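Local atomic coordinates of uncharacterized protein (Porphyromonas gingivalis, PDB entry 1ZBS), a protein that is uncharacterised but probably acts as a sugar kinase of the ASKHA superfamily, with N-acetylglucosamine as the putative substrate. Residues G119-L124 with K131-P136; A104-S109 with C123-R128. One frame throughout, in Å; residues are numbered along the deposited sequence.

Interaction 1. Residues G119-L124 with K131-P136; sequences GSNSCL and KANVSP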
ATOM      1  N   GLY A 119      -8.128   1.200 -10.638  1.00 20.84           N
ATOM      2  CA  GLY A 119      -8.169   2.221  -9.603  1.00 20.89           C
ATOM      3  C   GLY A 119      -9.603   2.732  -9.503  1.00 22.44           C
ATOM      4  O   GLY A 119     -10.436   2.374 -10.336  1.00 23.95           O
ATOM      5  N   SER A 120      -9.909   3.544  -8.490  1.00 21.88           N
ATOM      6  CA  SER A 120     -11.264   4.084  -8.309  1.00 21.55           C
ATOM      7  C   SER A 120     -11.238   5.579  -8.517  1.00 22.13           C
ATOM      8  O   SER A 120     -10.187   6.204  -8.420  1.00 23.84           O
ATOM      9  CB  SER A 120     -11.784   3.853  -6.889  1.00 21.22           C
ATOM     10  OG  SER A 120     -11.548   2.539  -6.447  1.00 30.08           O
ATOM     11  N   ASN A 121     -12.405   6.154  -8.769  1.00 20.70           N
ATOM     12  CA  ASN A 121     -12.502   7.584  -8.947  1.00 23.27           C
ATOM     13  C   ASN A 121     -13.974   8.034  -8.882  1.00 24.08           C
ATOM     14  O   ASN A 121     -14.883   7.217  -9.018  1.00 23.18           O
ATOM     15  CB  ASN A 121     -11.873   7.965 -10.293  1.00 23.58           C
ATOM     16  CG  ASN A 121     -11.341   9.378 -10.304  1.00 25.79           C
ATOM     17  OD1 ASN A 121     -10.545   9.751 -11.177  1.00 25.98           O
ATOM     18  ND2 ASN A 121     -11.776  10.179  -9.335  1.00 21.57           N
ATOM     19  N   SER A 122     -14.209   9.321  -8.645  1.00 24.43           N
ATOM     20  CA  SER A 122     -15.568   9.845  -8.617  1.00 27.16           C
ATOM     21  C   SER A 122     -15.558  11.335  -8.913  1.00 27.68           C
ATOM     22  O   SER A 122     -14.522  11.988  -8.804  1.00 27.69           O
ATOM     23  CB  SER A 122     -16.256   9.590  -7.259  1.00 26.05           C
ATOM     24  OG  SER A 122     -15.694  10.369  -6.218  1.00 29.56           O
ATOM     25  N   CYS A 123     -16.718  11.861  -9.299  1.00 28.81           N
ATOM     26  CA  CYS A 123     -16.856  13.279  -9.594  1.00 29.52           C
ATOM     27  C   CYS A 123     -18.323  13.672  -9.623  1.00 29.70           C
ATOM     28  O   CYS A 123     -19.203  12.850  -9.889  1.00 29.66           O
ATOM     29  CB  CYS A 123     -16.248  13.606 -10.954  1.00 29.49           C
ATOM     30  SG  CYS A 123     -17.253  13.018 -12.343  1.00 30.90           S
ATOM     31  N   LEU A 124     -18.579  14.939  -9.345  1.00 30.39           N
ATOM     32  CA  LEU A 124     -19.930  15.456  -9.392  1.00 31.33           C
ATOM     33  C   LEU A 124     -19.953  16.148 -10.751  1.00 31.55           C
ATOM     34  O   LEU A 124     -19.103  16.998 -11.025  1.00 30.75           O
ATOM     35  CB  LEU A 124     -20.156  16.472  -8.271  1.00 30.67           C
ATOM     36  CG  LEU A 124     -21.559  16.629  -7.663  1.00 30.61           C
ATOM     37  CD1 LEU A 124     -21.704  18.075  -7.183  1.00 29.03           C
ATOM     38  CD2 LEU A 124     -22.644  16.299  -8.670  1.00 29.45           C
ATOM     39  N   LYS A 131     -17.836  19.473 -11.528  1.00 34.40           N
ATOM     40  CA  LYS A 131     -17.921  20.495 -10.501  1.00 34.97           C
ATOM     41  C   LYS A 131     -17.121  20.159  -9.255  1.00 34.98           C
ATOM     42  O   LYS A 131     -16.652  21.059  -8.563  1.00 36.91           O
ATOM     43  CB  LYS A 131     -19.386  20.742 -10.121  1.00 37.17           C
ATOM     44  CG  LYS A 131     -20.113  21.714 -11.046  1.00 40.52           C
ATOM     45  CD  LYS A 131     -19.533  23.121 -10.910  1.00 43.66           C
ATOM     46  CE  LYS A 131     -20.352  24.158 -11.667  1.00 47.46           C
ATOM     47  NZ  LYS A 131     -20.059  25.539 -11.173  1.00 49.42           N
ATOM     48  N   ALA A 132     -16.976  18.870  -8.961  1.00 33.45           N
ATOM     49  CA  ALA A 132     -16.233  18.440  -7.779  1.00 32.40           C
ATOM     50  C   ALA A 132     -15.635  17.045  -7.987  1.00 33.28           C
ATOM     51  O   ALA A 132     -16.251  16.196  -8.626  1.00 32.80           O
ATOM     52  CB  ALA A 132     -17.146  18.451  -6.557  1.00 28.87           C
ATOM     53  N   ASN A 133     -14.446  16.817  -7.429  1.00 33.70           N
ATOM     54  CA  ASN A 133     -13.745  15.546  -7.582  1.00 36.68           C
ATOM     55  C   ASN A 133     -12.981  15.157  -6.317  1.00 35.79           C
ATOM     56  O   ASN A 133     -12.242  15.966  -5.764  1.00 36.04           O
ATOM     57  CB  ASN A 133     -12.742  15.647  -8.737  1.00 39.19           C
ATOM     58  CG  ASN A 133     -12.253  14.290  -9.213  1.00 45.09           C
ATOM     59  OD1 ASN A 133     -11.811  13.453  -8.421  1.00 48.01           O
ATOM     60  ND2 ASN A 133     -12.319  14.072 -10.521  1.00 48.00           N
ATOM     61  N   VAL A 134     -13.147  13.921  -5.860  1.00 32.19           N
ATOM     62  CA  VAL A 134     -12.422  13.470  -4.680  1.00 30.42           C
ATOM     63  C   VAL A 134     -11.188  12.726  -5.182  1.00 29.15           C
ATOM     64  O   VAL A 134     -11.322  11.687  -5.831  1.00 28.61           O
ATOM     65  CB  VAL A 134     -13.307  12.536  -3.818  1.00 30.12           C
ATOM     66  CG1 VAL A 134     -12.510  11.960  -2.655  1.00 26.23           C
ATOM     67  CG2 VAL A 134     -14.511  13.303  -3.307  1.00 27.37           C
ATOM     68  N   SER A 135      -9.991  13.260  -4.927  1.00 27.01           N
ATOM     69  CA  SER A 135      -8.768  12.578  -5.389  1.00 27.95           C
ATOM     70  C   SER A 135      -8.812  11.149  -4.871  1.00 24.11           C
ATOM     71  O   SER A 135      -9.029  10.931  -3.680  1.00 24.49           O
ATOM     72  CB  SER A 135      -7.503  13.244  -4.845  1.00 30.54           C
ATOM     73  OG  SER A 135      -7.438  14.621  -5.169  1.00 34.52           O
ATOM     74  N   PRO A 136      -8.603  10.163  -5.757  1.00 23.41           N
ATOM     75  CA  PRO A 136      -8.624   8.743  -5.385  1.00 21.95           C
ATOM     76  C   PRO A 136      -7.493   8.345  -4.430  1.00 21.59           C
ATOM     77  O   PRO A 136      -7.645   7.426  -3.622  1.00 20.49           O
ATOM     78  CB  PRO A 136      -8.555   8.034  -6.733  1.00 22.80           C
ATOM     79  CG  PRO A 136      -7.801   8.985  -7.588  1.00 23.48           C
ATOM     80  CD  PRO A 136      -8.364  10.332  -7.203  1.00 21.89           C
TER
HETATM   81  O   HOH W   1     -12.534   9.257  -5.615  1.00 28.85           O
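N121 and N133 reach for one another from adjacent strands, their side chains crossing at about a right angle with the amide planes turned 58° apart. A near-trans chi1 of -153° swings the N121 amide across to the neighbouring strand, where its ND2 finds OD1 of N133 at 3.4 Å, a weak hydrogen bond. The same OD1 of N133 sits 3.1 Å from the carbonyl O of S122; both atoms are acceptors, so this approach adds no bond. M98 of helix 97-105 packs against both asparagines and C123.

The strands form a β-hairpin at the margin of a mixed sheet, 130-133 being one of its two edge strands within the chain. L124 N donates to A132 O at 2.7 Å, and K131 N returns a bond to L124 O at 2.8 Å with an N-H...O angle of 161°. Because K131 and A132 both face L124, the edge strand carries a classic β-bulge. On that face the CB atoms of L124 and A132 meet alongside at 4.0 Å, and L124 also rests on I112 and L236.

Past the regular pairing the two segments are joined more loosely. V134 CB lies 4.0 Å from S122 OG, whose hydroxyl is bonded to Y231 and N227, and a water donates to V134 O at 2.7 Å and more weakly to S122 OG. The ring of P136 lays CB against S120 O, while P136 O accepts from K160 of the second subunit.

Interaction 2. Residues A104-S109 with C123-R128; sequences ALCGDS and CLFDGR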
ATOM      1  N   ALA A 104     -20.055   9.925 -20.908  1.00 38.21           N
ATOM      2  CA  ALA A 104     -20.629   8.691 -21.438  1.00 38.01           C
ATOM      3  C   ALA A 104     -21.835   8.216 -20.634  1.00 38.62           C
ATOM      4  O   ALA A 104     -22.799   7.721 -21.207  1.00 40.68           O
ATOM      5  CB  ALA A 104     -19.564   7.603 -21.475  1.00 35.60           C
ATOM      6  N   LEU A 105     -21.782   8.381 -19.314  1.00 38.87           N
ATOM      7  CA  LEU A 105     -22.865   7.938 -18.437  1.00 39.12           C
ATOM      8  C   LEU A 105     -23.949   8.979 -18.197  1.00 39.13           C
ATOM      9  O   LEU A 105     -25.137   8.660 -18.156  1.00 39.45           O
ATOM     10  CB  LEU A 105     -22.296   7.513 -17.084  1.00 38.30           C
ATOM     11  CG  LEU A 105     -21.334   6.329 -17.066  1.00 40.59           C
ATOM     12  CD1 LEU A 105     -20.713   6.177 -15.685  1.00 39.61           C
ATOM     13  CD2 LEU A 105     -22.076   5.074 -17.470  1.00 40.23           C
ATOM     14  N   CYS A 106     -23.532  10.224 -18.022  1.00 40.36           N
ATOM     15  CA  CYS A 106     -24.465  11.304 -17.749  1.00 41.89           C
ATOM     16  C   CYS A 106     -24.973  11.980 -19.007  1.00 43.50           C
ATOM     17  O   CYS A 106     -26.099  12.477 -19.041  1.00 43.82           O
ATOM     18  CB  CYS A 106     -23.800  12.327 -16.834  1.00 40.60           C
ATOM     19  SG  CYS A 106     -23.338  11.631 -15.247  1.00 35.91           S
ATOM     20  N   GLY A 107     -24.138  11.989 -20.038  1.00 45.14           N
ATOM     21  CA  GLY A 107     -24.519  12.604 -21.291  1.00 48.69           C
ATOM     22  C   GLY A 107     -24.440  14.116 -21.239  1.00 51.51           C
ATOM     23  O   GLY A 107     -23.398  14.708 -21.522  1.00 52.57           O
ATOM     24  N   ASP A 108     -25.541  14.752 -20.869  1.00 52.68           N
ATOM     25  CA  ASP A 108     -25.568  16.203 -20.801  1.00 54.55           C
ATOM     26  C   ASP A 108     -26.357  16.669 -19.584  1.00 54.95           C
ATOM     27  O   ASP A 108     -26.743  17.833 -19.487  1.00 54.83           O
ATOM     28  CB  ASP A 108     -26.192  16.758 -22.080  1.00 57.67           C
ATOM     29  CG  ASP A 108     -27.572  16.183 -22.347  1.00 61.12           C
ATOM     30  OD1 ASP A 108     -28.490  16.450 -21.540  1.00 61.43           O
ATOM     31  OD2 ASP A 108     -27.742  15.456 -23.353  1.00 63.92           O
ATOM     32  N   SER A 109     -26.583  15.752 -18.650  1.00 54.48           N
ATOM     33  CA  SER A 109     -27.333  16.060 -17.444  1.00 53.52           C
ATOM     34  C   SER A 109     -26.477  15.963 -16.186  1.00 52.15           C
ATOM     35  O   SER A 109     -25.417  15.339 -16.187  1.00 50.62           O
ATOM     36  CB  SER A 109     -28.520  15.108 -17.324  1.00 55.24           C
ATOM     37  OG  SER A 109     -28.075  13.758 -17.328  1.00 58.60           O
ATOM     38  N   CYS A 123     -16.718  11.861  -9.299  1.00 28.81           N
ATOM     39  CA  CYS A 123     -16.856  13.279  -9.594  1.00 29.52           C
ATOM     40  C   CYS A 123     -18.323  13.672  -9.623  1.00 29.70           C
ATOM     41  O   CYS A 123     -19.203  12.850  -9.889  1.00 29.66           O
ATOM     42  CB  CYS A 123     -16.248  13.606 -10.954  1.00 29.49           C
ATOM     43  SG  CYS A 123     -17.253  13.018 -12.343  1.00 30.90           S
ATOM     44  N   LEU A 124     -18.579  14.939  -9.345  1.00 30.39           N
ATOM     45  CA  LEU A 124     -19.930  15.456  -9.392  1.00 31.33           C
ATOM     46  C   LEU A 124     -19.953  16.148 -10.751  1.00 31.55           C
ATOM     47  O   LEU A 124     -19.103  16.998 -11.025  1.00 30.75           O
ATOM     48  CB  LEU A 124     -20.156  16.472  -8.271  1.00 30.67           C
ATOM     49  CG  LEU A 124     -21.559  16.629  -7.663  1.00 30.61           C
ATOM     50  CD1 LEU A 124     -21.704  18.075  -7.183  1.00 29.03           C
ATOM     51  CD2 LEU A 124     -22.644  16.299  -8.670  1.00 29.45           C
ATOM     52  N   PHE A 125     -20.894  15.757 -11.608  1.00 33.69           N
ATOM     53  CA  PHE A 125     -21.026  16.331 -12.954  1.00 33.07           C
ATOM     54  C   PHE A 125     -22.245  17.247 -12.964  1.00 32.76           C
ATOM     55  O   PHE A 125     -23.287  16.882 -12.430  1.00 31.79           O
ATOM     56  CB  PHE A 125     -21.230  15.208 -13.981  1.00 32.41           C
ATOM     57  CG  PHE A 125     -20.990  15.629 -15.405  1.00 32.95           C
ATOM     58  CD1 PHE A 125     -21.872  15.256 -16.417  1.00 32.81           C
ATOM     59  CD2 PHE A 125     -19.869  16.381 -15.740  1.00 32.45           C
ATOM     60  CE1 PHE A 125     -21.635  15.629 -17.745  1.00 33.20           C
ATOM     61  CE2 PHE A 125     -19.623  16.757 -17.062  1.00 32.44           C
ATOM     62  CZ  PHE A 125     -20.509  16.380 -18.065  1.00 32.70           C
ATOM     63  N   ASP A 126     -22.133  18.434 -13.556  1.00 36.25           N
ATOM     64  CA  ASP A 126     -23.284  19.344 -13.593  1.00 38.31           C
ATOM     65  C   ASP A 126     -23.980  19.280 -14.935  1.00 39.75           C
ATOM     66  O   ASP A 126     -24.944  20.009 -15.185  1.00 41.50           O
ATOM     67  CB  ASP A 126     -22.871  20.787 -13.282  1.00 40.27           C
ATOM     68  CG  ASP A 126     -22.137  21.472 -14.433  1.00 41.50           C
ATOM     69  OD1 ASP A 126     -21.627  22.598 -14.205  1.00 42.51           O
ATOM     70  OD2 ASP A 126     -22.060  20.921 -15.560  1.00 41.23           O
ATOM     71  N   GLY A 127     -23.487  18.399 -15.798  1.00 40.15           N
ATOM     72  CA  GLY A 127     -24.091  18.248 -17.105  1.00 41.04           C
ATOM     73  C   GLY A 127     -23.195  18.672 -18.248  1.00 40.76           C
ATOM     74  O   GLY A 127     -23.442  18.286 -19.381  1.00 41.33           O
ATOM     75  N   ARG A 128     -22.173  19.477 -17.982  1.00 40.40           N
ATOM     76  CA  ARG A 128     -21.289  19.890 -19.062  1.00 42.83           C
ATOM     77  C   ARG A 128     -19.844  19.757 -18.616  1.00 43.16           C
ATOM     78  O   ARG A 128     -18.955  19.454 -19.415  1.00 44.38           O
ATOM     79  CB  ARG A 128     -21.580  21.338 -19.498  1.00 45.56           C
ATOM     80  CG  ARG A 128     -21.420  21.586 -21.019  1.00 47.92           C
ATOM     81  CD  ARG A 128     -22.774  21.903 -21.691  1.00 50.45           C
ATOM     82  NE  ARG A 128     -22.770  21.771 -23.156  1.00 53.84           N
ATOM     83  CZ  ARG A 128     -22.630  20.617 -23.811  1.00 54.54           C
ATOM     84  NH1 ARG A 128     -22.634  20.593 -25.145  1.00 52.67           N
ATOM     85  NH2 ARG A 128     -22.487  19.482 -23.133  1.00 52.89           N
TER
HETATM   86  O   HOH W   2     -22.396  17.004 -21.169  1.00 38.72           O
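C106 meets F125 where the end of helix 97-105 runs past the tight turn of the 120-133 β-hairpin. This turn holds an Asx turn: OD2 of D126 accepts from R128 N at 2.8 Å, and also from the backbone N of E129, so one carboxylate oxygen ties down two successive amides.

F125 carries most of the side-chain contact. With CG anti to the backbone N (chi1 -164°), its ring is sent toward the 104-109 segment, and CD1 comes within 3.5 Å of C106 CB. The sulfur of C106 stands obliquely to the ring, SG lying 5.3 Å from the F125 centroid. G107 O approaches the ring edge near its plane, and the backbone N of G127 lies above one face, offset toward the rim. L99 and A102 of the same helix also pack on F125.

After C106 the chain leaves the helix through G107, which takes a positive phi. The S109 side chain folds back, chi1 57°, and its OG donates to C106 O at 2.9 Å, bracing the 106-109 loop from within. A water modelled between G107 O and G127 O lies unusually close to both, so a bridge through it is doubtful. Backbone atoms do the rest. G127 also has a positive phi, and D108 and S109 pack closely on it: the CA of D108 points a C-H at G127 O, and the CA of G127 answers with its own C-H, 3.3 Å from S109 O.

How the interactions relate
Of the elements involved, helix 97-105 comes first along the chain, which then passes through the 106-109 loop, strand 111-116, and up strand 120-125 before turning into strand 130-133. Interaction 2 closes the longer loop, bringing the end of the helix and the hairpin turn together with 13 residues between its segments. Interaction 1 closes the short one, the hairpin itself, with six residues between its segments. The two spans overlap, sharing C123 and L124, and neither nests in the other: interaction 1 runs on past R128 to P136. Together they tie helix 97-105 and its loop to strands 120-125 and 130-133 of one sheet, and K131 touches D126 where they meet.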